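Long-range contacts in Aac(6')-ib (Escherichia coli, PDB 1V0C), which probably transfers an acetyl group from acetyl-CoA to the 6'-amino group of aminoglycoside antibiotics such as kanamycin, conferring resistance to them: residues A[76-81]-A[92-97]; A[103-108]-A[180-185]; A[115-120]-A[134-139]. The protein carries 2 engineered substitutions. All coordinates share one frame; numbering follows the deposited sequence. Where two conformers were deposited one is given.

Interactions 1 and 3 lie in the buried middle of the GNAT fold and share its central sheet, where strands 88-97 and 114-121 are neighbours. Interaction 1 pairs two antiparallel strands through backbone hydrogen bonds; interaction 3 sets a strand against helix 131-144 mainly through aliphatic packing. Interaction 2 sits farther out, partly buried, where a loop meets the turn between strands 173-180 and 183-191, and rests on an engineered tryptophan against a proline. All three border bound kanamycin C: E76 and D103 hold the same amino group, while Q94 ties interaction 1 to interaction 3 through D118.

Interaction 1: residues A[76-81]-A[92-97]; sequences ESVTPY and YAQSYV. With KNC (kanamycin c), chain C.
Y81 N donates to A93 O at 2.7 Å (157° at the hydrogen), and A93 N returns a bond to Y81 O. A similar couple joins T79 with S95: T79 N reaches S95 O at 2.8 Å in a nearly straight bond (172°), S95 N bonds T79 O, and the CA-H of V78 also leans on S95 O. V97 N closes the end of the pairing on the carbonyl of S77, which follows the preceding helix and has the positive phi of its Schellman motif. One face of the two strands carries T79, Y81, A93 and S95. There the Y81 ring lies along the neighbouring strand, with A93 CB near its CD2; Y81 OH and S95 OG share a hydrogen bond of 2.8 Å, S95 approaching at the ring edge, near the plane. A chi1 of 64° turns S95 OG to the phenol. The other face bears V78, P80, Q94 and Y96. The P80 ring packs through CB on Y92 CE1 (3.5 Å), while Y92 OH donates to a lone pair of Q94 OE1, in the amide plane, at 2.9 Å. This bond and that from Q94 NE2 to D118 fix the rotation of the amide; Q94 NE2 also donates to kanamycin C O10 at 3.1 Å. V78 CG1 fills in beside Q94, and V78 CG2 touches Y96 CB. The Y96 ring turns one face to the ligand amine N3, and its hydroxyl bonds Q153. Just ahead of strand 78-85, E76 OE1 accepts from ligand N4 at 2.8 Å. The paired strands belong to the antiparallel beta hairpin 78-85/88-97 of the GNAT fold, whose Q94 and Y96 line one wall of the aminoglycoside site.

Interaction 2: residues A[103-108]-A[180-185]; sequences DGWWEE and TPDGPA. Engineered in segment 103-108: W105 (natural residue Arg). Engineered in segment 180-185: D182 (natural residue Tyr). With KNC (kanamycin c), chain C.
P181 of the type I turn T180-G183, which links strands 173-180 and 183-191, lies over the indole of W105 in a CH-pi contact. W105 is an engineered residue, as is D182. P181 CD stands 3.5 Å from the centroid of the six-membered ring of W105, only 11° off its normal. Kanamycin C takes the opposite face, its C7 set toward the ring rim, so the indole is sandwiched between proline and the 2-deoxystreptamine ring of the ligand. Apolar and van der Waals contacts widen this patch: T180 CB meets W105 CZ3, T180 CG2 reaches W106 CH2 at 3.9 Å, and P181 CG abuts the carbonyl oxygen of D103. At the rim of the W105 ring the D182 carboxylate stands almost upright to it, the planes 88° apart, with OD2 near the ring plane. Among the polar bonds, the T180 side chain is turned (chi1 79°) so that OG1 reaches back across the turn and donates to G183 O at 2.9 Å, and T180 N shares that acceptor. D103 OD2 holds kanamycin C by two bonds, from O14 at 2.8 Å and from N4 at 2.9 Å.

Interaction 3: residues A[115-120]-A[134-139]; sequences RGIDQL and KLVRAL. With KNC (kanamycin c), chain C.
I117 and L139 reach toward each other tip to tip, I117 CG2 meeting L139 CD2 at 3.6 Å. The other branch of I117 heads elsewhere: CG1 stands between the backbone N and the carbonyl carbon (chi1 61°), and the chain then carries CD1 to V136 CG1, 3.8 Å away, the two side chains crossing at about a right angle. One isoleucine thus touches V136 and L139, about one helical turn apart. Two residues along the strand and on the same face, Q119 packs differently. Its aliphatic stem slides past L135 in the opposite direction, CB standing 4.0 Å from L135 CD2, and a bend at chi2 (-60°) swings the amide toward V136, where CG2 lies 3.9 Å from Q119 CD. The polar end of this glutamine is turned to Y167, whose hydroxyl bonds OE1, so V136 packs against an amide that is already anchored. Between I117 and Q119, D118 points to the other side of the strand: D118 OD1 accepts from N2 and O1 of kanamycin C, with N2 at 2.6 Å, and its second oxygen is held by strand 88-97. Two faces of a single strand therefore serve different ends, one the hydrophobic core and one the aminoglycoside pocket. Q119 also belongs to the acetyl-CoA site. The N-to-C directions of strand 115-120 and helix 134-139 differ by 148°, roughly antiparallel, their axes 9.8 Å apart at closest approach. They open a beta-alpha-beta unit completed by strand 151-154, with A93 of strand 88-97 against Q119 and L139, helix 161-169 against I117 and V136, and strand 26-30 against L135 and L139.

Interaction 1: residues A[76-81]-A[92-97]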
loop_
_atom_site.group_PDB
_atom_site.type_symbol
_atom_site.label_atom_id
_atom_site.label_comp_id
_atom_site.label_asym_id
_atom_site.label_seq_id
_atom_site.Cartn_x
_atom_site.Cartn_y
_atom_site.Cartn_z
ATOM N N GLU A 76 -4.073 14.709 0.499
ATOM C CA GLU A 76 -4.944 13.539 0.643
ATOM C C GLU A 76 -4.571 12.704 1.869
ATOM O O GLU A 76 -5.158 11.643 2.106
ATOM C CB GLU A 76 -4.769 12.655 -0.600
ATOM C CG GLU A 76 -5.136 13.348 -1.912
ATOM C CD GLU A 76 -6.545 13.877 -1.857
ATOM O OE1 GLU A 76 -7.420 13.211 -1.241
ATOM O OE2 GLU A 76 -6.776 14.977 -2.393
ATOM N N SER A 77 -3.587 13.189 2.641
ATOM C CA SER A 77 -2.941 12.406 3.711
ATOM C C SER A 77 -2.357 11.087 3.189
ATOM O O SER A 77 -2.358 10.073 3.880
ATOM C CB SER A 77 -3.874 12.175 4.892
ATOM O OG SER A 77 -4.155 13.400 5.531
ATOM N N VAL A 78 -1.822 11.142 1.969
ATOM C CA VAL A 78 -1.121 10.010 1.364
ATOM C C VAL A 78 0.387 10.254 1.281
ATOM O O VAL A 78 0.853 11.305 0.808
ATOM C CB VAL A 78 -1.714 9.624 -0.056
ATOM C CG1 VAL A 78 -0.946 8.453 -0.685
ATOM C CG2 VAL A 78 -3.173 9.275 0.037
ATOM N N THR A 79 1.144 9.267 1.751
ATOM C CA THR A 79 2.608 9.241 1.632
ATOM C C THR A 79 3.051 8.145 0.647
ATOM O O THR A 79 2.777 6.966 0.883
ATOM C CB THR A 79 3.267 8.974 2.997
ATOM O OG1 THR A 79 2.804 9.941 3.945
ATOM C CG2 THR A 79 4.770 9.043 2.893
ATOM N N PRO A 80 3.723 8.539 -0.464
ATOM C CA PRO A 80 4.310 7.590 -1.430
ATOM C C PRO A 80 5.748 7.147 -1.134
ATOM O O PRO A 80 6.580 7.942 -0.662
ATOM C CB PRO A 80 4.254 8.375 -2.750
ATOM C CG PRO A 80 4.474 9.805 -2.342
ATOM C CD PRO A 80 3.872 9.943 -0.922
ATOM N N TYR A 81 6.026 5.881 -1.425
ATOM C CA TYR A 81 7.330 5.253 -1.211
ATOM C C TYR A 81 7.741 4.507 -2.466
ATOM O O TYR A 81 6.898 4.080 -3.261
ATOM C CB TYR A 81 7.284 4.208 -0.080
ATOM C CG TYR A 81 6.648 4.694 1.195
ATOM C CD1 TYR A 81 7.388 5.424 2.131
ATOM C CD2 TYR A 81 5.296 4.387 1.490
ATOM C CE1 TYR A 81 6.795 5.873 3.327
ATOM C CE2 TYR A 81 4.693 4.842 2.678
ATOM C CZ TYR A 81 5.447 5.590 3.573
ATOM O OH TYR A 81 4.865 6.025 4.740
ATOM N N TYR A 92 6.113 0.398 -5.973
ATOM C CA TYR A 92 5.542 1.594 -5.372
ATOM C C TYR A 92 4.654 1.165 -4.212
ATOM O O TYR A 92 3.976 0.136 -4.290
ATOM C CB TYR A 92 4.728 2.384 -6.425
ATOM C CG TYR A 92 3.857 3.512 -5.846
ATOM C CD1 TYR A 92 4.394 4.789 -5.623
ATOM C CD2 TYR A 92 2.515 3.298 -5.538
ATOM C CE1 TYR A 92 3.617 5.818 -5.098
ATOM C CE2 TYR A 92 1.728 4.324 -5.013
ATOM C CZ TYR A 92 2.302 5.586 -4.784
ATOM O OH TYR A 92 1.556 6.617 -4.271
ATOM N N ALA A 93 4.694 1.931 -3.122
ATOM C CA ALA A 93 3.743 1.771 -2.037
ATOM C C ALA A 93 3.273 3.136 -1.574
ATOM O O ALA A 93 3.923 4.155 -1.824
ATOM C CB ALA A 93 4.355 0.968 -0.860
ATOM N N GLN A 94 2.136 3.149 -0.899
ATOM C CA GLN A 94 1.654 4.327 -0.216
ATOM C C GLN A 94 1.030 3.945 1.127
ATOM O O GLN A 94 0.501 2.832 1.293
ATOM C CB GLN A 94 0.649 5.116 -1.073
ATOM C CG GLN A 94 -0.484 4.276 -1.640
ATOM C CD GLN A 94 -1.466 5.072 -2.469
ATOM O OE1 GLN A 94 -1.077 5.937 -3.254
ATOM N NE2 GLN A 94 -2.752 4.753 -2.326
ATOM N N SER A 95 1.108 4.878 2.082
ATOM C CA SER A 95 0.345 4.778 3.318
ATOM C C SER A 95 -0.522 6.016 3.412
ATOM O O SER A 95 -0.209 7.040 2.817
ATOM C CB SER A 95 1.271 4.630 4.533
ATOM O OG SER A 95 2.068 5.798 4.690
ATOM N N TYR A 96 -1.636 5.927 4.120
ATOM C CA TYR A 96 -2.519 7.057 4.229
ATOM C C TYR A 96 -3.189 7.033 5.608
ATOM O O TYR A 96 -3.359 5.964 6.201
ATOM C CB TYR A 96 -3.573 7.077 3.074
ATOM C CG TYR A 96 -4.415 5.812 2.982
ATOM C CD1 TYR A 96 -5.556 5.661 3.777
ATOM C CD2 TYR A 96 -4.065 4.765 2.114
ATOM C CE1 TYR A 96 -6.332 4.498 3.737
ATOM C CE2 TYR A 96 -4.853 3.574 2.060
ATOM C CZ TYR A 96 -5.981 3.459 2.888
ATOM O OH TYR A 96 -6.787 2.325 2.886
ATOM N N VAL A 97 -3.582 8.208 6.091
ATOM C CA VAL A 97 -4.424 8.307 7.283
ATOM C C VAL A 97 -5.864 8.060 6.846
ATOM O O VAL A 97 -6.416 8.819 6.059
ATOM C CB VAL A 97 -4.228 9.692 7.987
ATOM C CG1 VAL A 97 -5.108 9.839 9.244
ATOM C CG2 VAL A 97 -2.760 9.885 8.308
HETATM C C2 KNC C . -5.298 3.002 -6.353
HETATM C C3 KNC C . -6.246 1.946 -6.994
HETATM C C4 KNC C . -5.735 0.532 -6.700
HETATM C C5 KNC C . -5.563 0.407 -5.192
HETATM C C6 KNC C . -4.763 -0.790 -5.031
HETATM C C7 KNC C . -7.838 4.619 -0.543
HETATM C C8 KNC C . -6.791 5.434 -1.321
HETATM C C9 KNC C . -6.599 4.886 -2.753
HETATM C C10 KNC C . -6.351 3.352 -2.786
HETATM C C11 KNC C . -7.391 2.529 -1.933
HETATM C C12 KNC C . -7.471 3.110 -0.498
HETATM C C13 KNC C . -6.457 7.859 -1.366
HETATM C C14 KNC C . -7.108 9.060 -0.643
HETATM C C15 KNC C . -8.285 9.620 -1.460
HETATM C C16 KNC C . -7.852 9.979 -2.895
HETATM C C17 KNC C . -7.173 8.775 -3.585
HETATM C C18 KNC C . -6.772 9.133 -5.059
HETATM N N2 KNC C . -7.095 1.060 -1.962
HETATM N N3 KNC C . -8.087 5.242 0.800
HETATM N N4 KNC C . -8.868 10.806 -0.825
HETATM C C1 KNC C . -5.121 2.768 -4.822
HETATM O O5 KNC C . -4.725 1.432 -4.581
HETATM O O7 KNC C . -6.459 2.137 -8.412
HETATM O O8 KNC C . -6.667 -0.476 -7.132
HETATM O O9 KNC C . -6.377 2.972 -4.147
HETATM O O1 KNC C . -4.790 -1.089 -3.638
HETATM O O10 KNC C . -5.511 5.570 -3.413
HETATM O O11 KNC C . -7.383 6.722 -1.397
HETATM O O12 KNC C . -6.052 8.255 -2.733
HETATM O O13 KNC C . -7.549 8.668 0.655
HETATM O O14 KNC C . -9.023 10.376 -3.624
HETATM O O15 KNC C . -5.375 8.864 -5.297
HETATM N N6 KNC C . -5.845 4.340 -6.529
HETATM O O HOH W 1 -6.275 9.190 2.781
#

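Interaction 2: residues A[103-108]-A[180-185]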
loop_
_atom_site.group_PDB
_atom_site.type_symbol
_atom_site.label_atom_id
_atom_site.label_comp_id
_atom_site.label_asym_id
_atom_site.label_seq_id
_atom_site.Cartn_x
_atom_site.Cartn_y
_atom_site.Cartn_z
ATOM N N ASP A 103 -13.717 12.195 -0.077
ATOM C CA ASP A 103 -14.249 11.528 -1.303
ATOM C C ASP A 103 -14.997 10.197 -1.082
ATOM O O ASP A 103 -14.917 9.307 -1.933
ATOM C CB ASP A 103 -13.152 11.284 -2.370
ATOM C CG ASP A 103 -12.116 12.408 -2.457
ATOM O OD1 ASP A 103 -12.506 13.608 -2.476
ATOM O OD2 ASP A 103 -10.902 12.071 -2.536
ATOM N N GLY A 104 -15.729 10.058 0.018
ATOM C CA GLY A 104 -16.464 8.808 0.315
ATOM C C GLY A 104 -15.629 7.707 0.965
ATOM O O GLY A 104 -16.152 6.630 1.321
ATOM N N TRP A 105 -14.333 7.977 1.135
ATOM C CA TRP A 105 -13.386 7.019 1.728
ATOM C C TRP A 105 -13.401 6.968 3.264
ATOM O O TRP A 105 -13.265 8.002 3.936
ATOM C CB TRP A 105 -11.979 7.324 1.241
ATOM C CG TRP A 105 -11.765 6.995 -0.186
ATOM C CD1 TRP A 105 -11.753 7.870 -1.244
ATOM C CD2 TRP A 105 -11.521 5.697 -0.736
ATOM N NE1 TRP A 105 -11.520 7.187 -2.415
ATOM C CE2 TRP A 105 -11.365 5.856 -2.133
ATOM C CE3 TRP A 105 -11.426 4.411 -0.184
ATOM C CZ2 TRP A 105 -11.123 4.772 -2.989
ATOM C CZ3 TRP A 105 -11.176 3.346 -1.020
ATOM C CH2 TRP A 105 -11.035 3.528 -2.415
ATOM N N TRP A 106 -13.577 5.762 3.807
ATOM C CA TRP A 106 -13.413 5.485 5.266
ATOM C C TRP A 106 -14.252 6.387 6.167
ATOM O O TRP A 106 -13.805 6.826 7.220
ATOM C CB TRP A 106 -11.909 5.477 5.669
ATOM C CG TRP A 106 -11.146 4.725 4.645
ATOM C CD1 TRP A 106 -10.184 5.218 3.797
ATOM C CD2 TRP A 106 -11.362 3.361 4.257
ATOM N NE1 TRP A 106 -9.774 4.238 2.919
ATOM C CE2 TRP A 106 -10.479 3.088 3.174
ATOM C CE3 TRP A 106 -12.216 2.337 4.719
ATOM C CZ2 TRP A 106 -10.416 1.833 2.553
ATOM C CZ3 TRP A 106 -12.153 1.091 4.096
ATOM C CH2 TRP A 106 -11.258 0.854 3.023
ATOM N N GLU A 107 -15.498 6.628 5.762
ATOM C CA GLU A 107 -16.376 7.564 6.501
ATOM C C GLU A 107 -16.806 7.122 7.899
ATOM O O GLU A 107 -17.197 7.957 8.704
ATOM C CB GLU A 107 -17.594 7.919 5.668
ATOM C CG GLU A 107 -17.241 8.726 4.445
ATOM C CD GLU A 107 -18.465 9.120 3.665
ATOM O OE1 GLU A 107 -19.530 8.470 3.850
ATOM O OE2 GLU A 107 -18.361 10.080 2.875
ATOM N N GLU A 108 -16.727 5.826 8.186
ATOM C CA GLU A 108 -17.048 5.327 9.524
ATOM C C GLU A 108 -15.830 5.293 10.463
ATOM O O GLU A 108 -15.963 4.935 11.630
ATOM C CB GLU A 108 -17.644 3.917 9.444
ATOM C CG GLU A 108 -18.916 3.791 8.593
ATOM C CD GLU A 108 -19.309 2.322 8.345
ATOM O OE1 GLU A 108 -19.992 2.063 7.313
ATOM O OE2 GLU A 108 -18.927 1.425 9.164
ATOM N N THR A 180 -16.510 0.640 -0.921
ATOM C CA THR A 180 -15.659 1.828 -1.024
ATOM C C THR A 180 -16.018 2.560 -2.323
ATOM O O THR A 180 -16.788 2.035 -3.124
ATOM C CB THR A 180 -14.147 1.478 -1.042
ATOM O OG1 THR A 180 -13.766 1.018 -2.353
ATOM C CG2 THR A 180 -13.769 0.438 0.033
ATOM N N PRO A 181 -15.485 3.780 -2.530
ATOM C CA PRO A 181 -15.646 4.412 -3.852
ATOM C C PRO A 181 -15.069 3.614 -5.028
ATOM O O PRO A 181 -15.504 3.817 -6.150
ATOM C CB PRO A 181 -14.921 5.762 -3.697
ATOM C CG PRO A 181 -14.951 6.023 -2.179
ATOM C CD PRO A 181 -14.764 4.655 -1.579
ATOM N N ASP A 182 -14.091 2.745 -4.797
ATOM C CA ASP A 182 -13.643 1.810 -5.833
ATOM C C ASP A 182 -14.426 0.454 -5.854
ATOM O O ASP A 182 -13.881 -0.563 -6.342
ATOM C CB ASP A 182 -12.137 1.488 -5.688
ATOM C CG ASP A 182 -11.200 2.668 -6.044
ATOM O OD1 ASP A 182 -11.646 3.682 -6.641
ATOM O OD2 ASP A 182 -9.987 2.547 -5.709
ATOM N N GLY A 183 -15.648 0.395 -5.306
ATOM C CA GLY A 183 -16.407 -0.881 -5.273
ATOM C C GLY A 183 -16.192 -1.671 -3.977
ATOM O O GLY A 183 -15.470 -1.203 -3.095
ATOM N N PRO A 184 -16.820 -2.872 -3.836
ATOM C CA PRO A 184 -16.584 -3.662 -2.601
ATOM C C PRO A 184 -15.124 -4.021 -2.448
ATOM O O PRO A 184 -14.430 -4.180 -3.442
ATOM C CB PRO A 184 -17.403 -4.953 -2.801
ATOM C CG PRO A 184 -17.823 -4.941 -4.251
ATOM C CD PRO A 184 -17.769 -3.522 -4.752
ATOM N N ALA A 185 -14.673 -4.168 -1.206
ATOM C CA ALA A 185 -13.290 -4.535 -0.951
ATOM C C ALA A 185 -13.292 -5.526 0.186
ATOM O O ALA A 185 -14.208 -5.541 0.991
ATOM C CB ALA A 185 -12.457 -3.293 -0.583
HETATM C C2 KNC C . -5.298 3.002 -6.353
HETATM C C3 KNC C . -6.246 1.946 -6.994
HETATM C C4 KNC C . -5.735 0.532 -6.700
HETATM C C5 KNC C . -5.563 0.407 -5.192
HETATM C C6 KNC C . -4.763 -0.790 -5.031
HETATM C C7 KNC C . -7.838 4.619 -0.543
HETATM C C8 KNC C . -6.791 5.434 -1.321
HETATM C C9 KNC C . -6.599 4.886 -2.753
HETATM C C10 KNC C . -6.351 3.352 -2.786
HETATM C C11 KNC C . -7.391 2.529 -1.933
HETATM C C12 KNC C . -7.471 3.110 -0.498
HETATM C C13 KNC C . -6.457 7.859 -1.366
HETATM C C14 KNC C . -7.108 9.060 -0.643
HETATM C C15 KNC C . -8.285 9.620 -1.460
HETATM C C16 KNC C . -7.852 9.979 -2.895
HETATM C C17 KNC C . -7.173 8.775 -3.585
HETATM C C18 KNC C . -6.772 9.133 -5.059
HETATM N N2 KNC C . -7.095 1.060 -1.962
HETATM N N3 KNC C . -8.087 5.242 0.800
HETATM N N4 KNC C . -8.868 10.806 -0.825
HETATM C C1 KNC C . -5.121 2.768 -4.822
HETATM O O5 KNC C . -4.725 1.432 -4.581
HETATM O O7 KNC C . -6.459 2.137 -8.412
HETATM O O8 KNC C . -6.667 -0.476 -7.132
HETATM O O9 KNC C . -6.377 2.972 -4.147
HETATM O O1 KNC C . -4.790 -1.089 -3.638
HETATM O O10 KNC C . -5.511 5.570 -3.413
HETATM O O11 KNC C . -7.383 6.722 -1.397
HETATM O O12 KNC C . -6.052 8.255 -2.733
HETATM O O13 KNC C . -7.549 8.668 0.655
HETATM O O14 KNC C . -9.023 10.376 -3.624
HETATM O O15 KNC C . -5.375 8.864 -5.297
HETATM N N6 KNC C . -5.845 4.340 -6.529
#

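Interaction 3: residues A[115-120]-A[134-139]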
loop_
_atom_site.group_PDB
_atom_site.type_symbol
_atom_site.label_atom_id
_atom_site.label_comp_id
_atom_site.label_asym_id
_atom_site.label_seq_id
_atom_site.Cartn_x
_atom_site.Cartn_y
_atom_site.Cartn_z
ATOM N N ARG A 115 -3.848 3.539 9.806
ATOM C CA ARG A 115 -3.194 3.764 8.530
ATOM C C ARG A 115 -3.588 2.686 7.541
ATOM O O ARG A 115 -3.643 1.520 7.895
ATOM C CB ARG A 115 -1.666 3.762 8.675
ATOM C CG ARG A 115 -1.105 4.832 9.645
ATOM C CD ARG A 115 -1.138 6.285 9.080
ATOM N NE ARG A 115 -0.706 7.223 10.135
ATOM C CZ ARG A 115 -1.517 7.706 11.077
ATOM N NH1 ARG A 115 -2.809 7.374 11.084
ATOM N NH2 ARG A 115 -1.041 8.519 12.012
ATOM N N GLY A 116 -3.852 3.075 6.302
ATOM C CA GLY A 116 -4.043 2.096 5.241
ATOM C C GLY A 116 -2.830 2.043 4.328
ATOM O O GLY A 116 -2.032 2.981 4.304
ATOM N N ILE A 117 -2.682 0.921 3.623
ATOM C CA ILE A 117 -1.610 0.716 2.637
ATOM C C ILE A 117 -2.125 0.169 1.296
ATOM O O ILE A 117 -3.157 -0.554 1.228
ATOM C CB ILE A 117 -0.485 -0.199 3.174
ATOM C CG1 ILE A 117 -1.031 -1.598 3.512
ATOM C CG2 ILE A 117 0.194 0.443 4.409
ATOM C CD1 ILE A 117 0.071 -2.627 3.794
ATOM N N ASP A 118 -1.407 0.555 0.238
ATOM C CA ASP A 118 -1.548 0.026 -1.119
ATOM C C ASP A 118 -0.143 -0.140 -1.682
ATOM O O ASP A 118 0.754 0.614 -1.328
ATOM C CB ASP A 118 -2.296 1.012 -2.028
ATOM C CG ASP A 118 -3.630 1.424 -1.473
ATOM O OD1 ASP A 118 -4.569 0.616 -1.572
ATOM O OD2 ASP A 118 -3.750 2.572 -0.973
ATOM N N GLN A 119 0.070 -1.125 -2.543
ATOM C CA GLN A 119 1.390 -1.306 -3.116
ATOM C C GLN A 119 1.347 -2.108 -4.413
ATOM O O GLN A 119 0.340 -2.742 -4.719
ATOM C CB GLN A 119 2.388 -1.906 -2.101
ATOM C CG GLN A 119 2.184 -3.385 -1.760
ATOM C CD GLN A 119 0.810 -3.659 -1.163
ATOM O OE1 GLN A 119 0.397 -3.035 -0.153
ATOM N NE2 GLN A 119 0.091 -4.608 -1.774
ATOM N N LEU A 120 2.438 -2.056 -5.165
ATOM C CA LEU A 120 2.572 -2.822 -6.393
ATOM C C LEU A 120 4.051 -3.171 -6.590
ATOM O O LEU A 120 4.933 -2.456 -6.113
ATOM C CB LEU A 120 2.046 -2.011 -7.596
ATOM C CG LEU A 120 2.742 -0.683 -7.977
ATOM C CD1 LEU A 120 3.841 -0.875 -9.056
ATOM C CD2 LEU A 120 1.744 0.384 -8.418
ATOM N N LYS A 134 7.466 -9.394 1.671
ATOM C CA LYS A 134 8.563 -8.598 2.229
ATOM C C LYS A 134 8.299 -7.093 2.173
ATOM O O LYS A 134 8.572 -6.405 3.124
ATOM C CB LYS A 134 9.875 -8.902 1.511
ATOM C CG LYS A 134 10.422 -10.278 1.820
ATOM C CD LYS A 134 11.721 -10.518 1.083
ATOM C CE LYS A 134 12.112 -11.993 1.141
ATOM N NZ LYS A 134 11.791 -12.626 2.467
ATOM N N LEU A 135 7.815 -6.583 1.043
ATOM C CA LEU A 135 7.476 -5.169 0.924
ATOM C C LEU A 135 6.427 -4.799 1.980
ATOM O O LEU A 135 6.562 -3.798 2.677
ATOM C CB LEU A 135 6.941 -4.861 -0.484
ATOM C CG LEU A 135 6.759 -3.407 -0.943
ATOM C CD1 LEU A 135 6.331 -3.354 -2.404
ATOM C CD2 LEU A 135 5.777 -2.633 -0.117
ATOM N N VAL A 136 5.371 -5.601 2.084
ATOM C CA VAL A 136 4.308 -5.318 3.046
ATOM C C VAL A 136 4.823 -5.342 4.498
ATOM O O VAL A 136 4.451 -4.482 5.278
ATOM C CB VAL A 136 3.067 -6.239 2.866
ATOM C CG1 VAL A 136 1.992 -5.915 3.907
ATOM C CG2 VAL A 136 2.478 -6.079 1.448
ATOM N N ARG A 137 5.657 -6.328 4.851
ATOM C CA ARG A 137 6.216 -6.451 6.201
ATOM C C ARG A 137 7.036 -5.203 6.531
ATOM O O ARG A 137 6.976 -4.673 7.641
ATOM C CB ARG A 137 7.101 -7.717 6.335
ATOM C CG ARG A 137 6.363 -9.058 6.164
ATOM C CD ARG A 137 7.179 -10.256 6.673
ATOM N NE ARG A 137 6.406 -11.503 6.648
ATOM C CZ ARG A 137 6.813 -12.649 6.093
ATOM N NH1 ARG A 137 8.000 -12.740 5.493
ATOM N NH2 ARG A 137 6.018 -13.710 6.118
ATOM N N ALA A 138 7.818 -4.752 5.549
ATOM C CA ALA A 138 8.664 -3.577 5.696
ATOM C C ALA A 138 7.817 -2.316 5.911
ATOM O O ALA A 138 8.098 -1.500 6.783
ATOM C CB ALA A 138 9.581 -3.432 4.467
ATOM N N LEU A 139 6.758 -2.176 5.121
ATOM C CA LEU A 139 5.812 -1.082 5.291
ATOM C C LEU A 139 5.063 -1.113 6.638
ATOM O O LEU A 139 4.892 -0.087 7.261
ATOM C CB LEU A 139 4.842 -1.020 4.086
ATOM C CG LEU A 139 3.863 0.156 3.960
ATOM C CD1 LEU A 139 4.504 1.538 4.256
ATOM C CD2 LEU A 139 3.216 0.150 2.566
HETATM C C2 KNC C . -5.298 3.002 -6.353
HETATM C C3 KNC C . -6.246 1.946 -6.994
HETATM C C4 KNC C . -5.735 0.532 -6.700
HETATM C C5 KNC C . -5.563 0.407 -5.192
HETATM C C6 KNC C . -4.763 -0.790 -5.031
HETATM C C7 KNC C . -7.838 4.619 -0.543
HETATM C C8 KNC C . -6.791 5.434 -1.321
HETATM C C9 KNC C . -6.599 4.886 -2.753
HETATM C C10 KNC C . -6.351 3.352 -2.786
HETATM C C11 KNC C . -7.391 2.529 -1.933
HETATM C C12 KNC C . -7.471 3.110 -0.498
HETATM C C13 KNC C . -6.457 7.859 -1.366
HETATM C C14 KNC C . -7.108 9.060 -0.643
HETATM C C15 KNC C . -8.285 9.620 -1.460
HETATM C C16 KNC C . -7.852 9.979 -2.895
HETATM C C17 KNC C . -7.173 8.775 -3.585
HETATM C C18 KNC C . -6.772 9.133 -5.059
HETATM N N2 KNC C . -7.095 1.060 -1.962
HETATM N N3 KNC C . -8.087 5.242 0.800
HETATM N N4 KNC C . -8.868 10.806 -0.825
HETATM C C1 KNC C . -5.121 2.768 -4.822
HETATM O O5 KNC C . -4.725 1.432 -4.581
HETATM O O7 KNC C . -6.459 2.137 -8.412
HETATM O O8 KNC C . -6.667 -0.476 -7.132
HETATM O O9 KNC C . -6.377 2.972 -4.147
HETATM O O1 KNC C . -4.790 -1.089 -3.638
HETATM O O10 KNC C . -5.511 5.570 -3.413
HETATM O O11 KNC C . -7.383 6.722 -1.397
HETATM O O12 KNC C . -6.052 8.255 -2.733
HETATM O O13 KNC C . -7.549 8.668 0.655
HETATM O O14 KNC C . -9.023 10.376 -3.624
HETATM O O15 KNC C . -5.375 8.864 -5.297
HETATM N N6 KNC C . -5.845 4.340 -6.529
#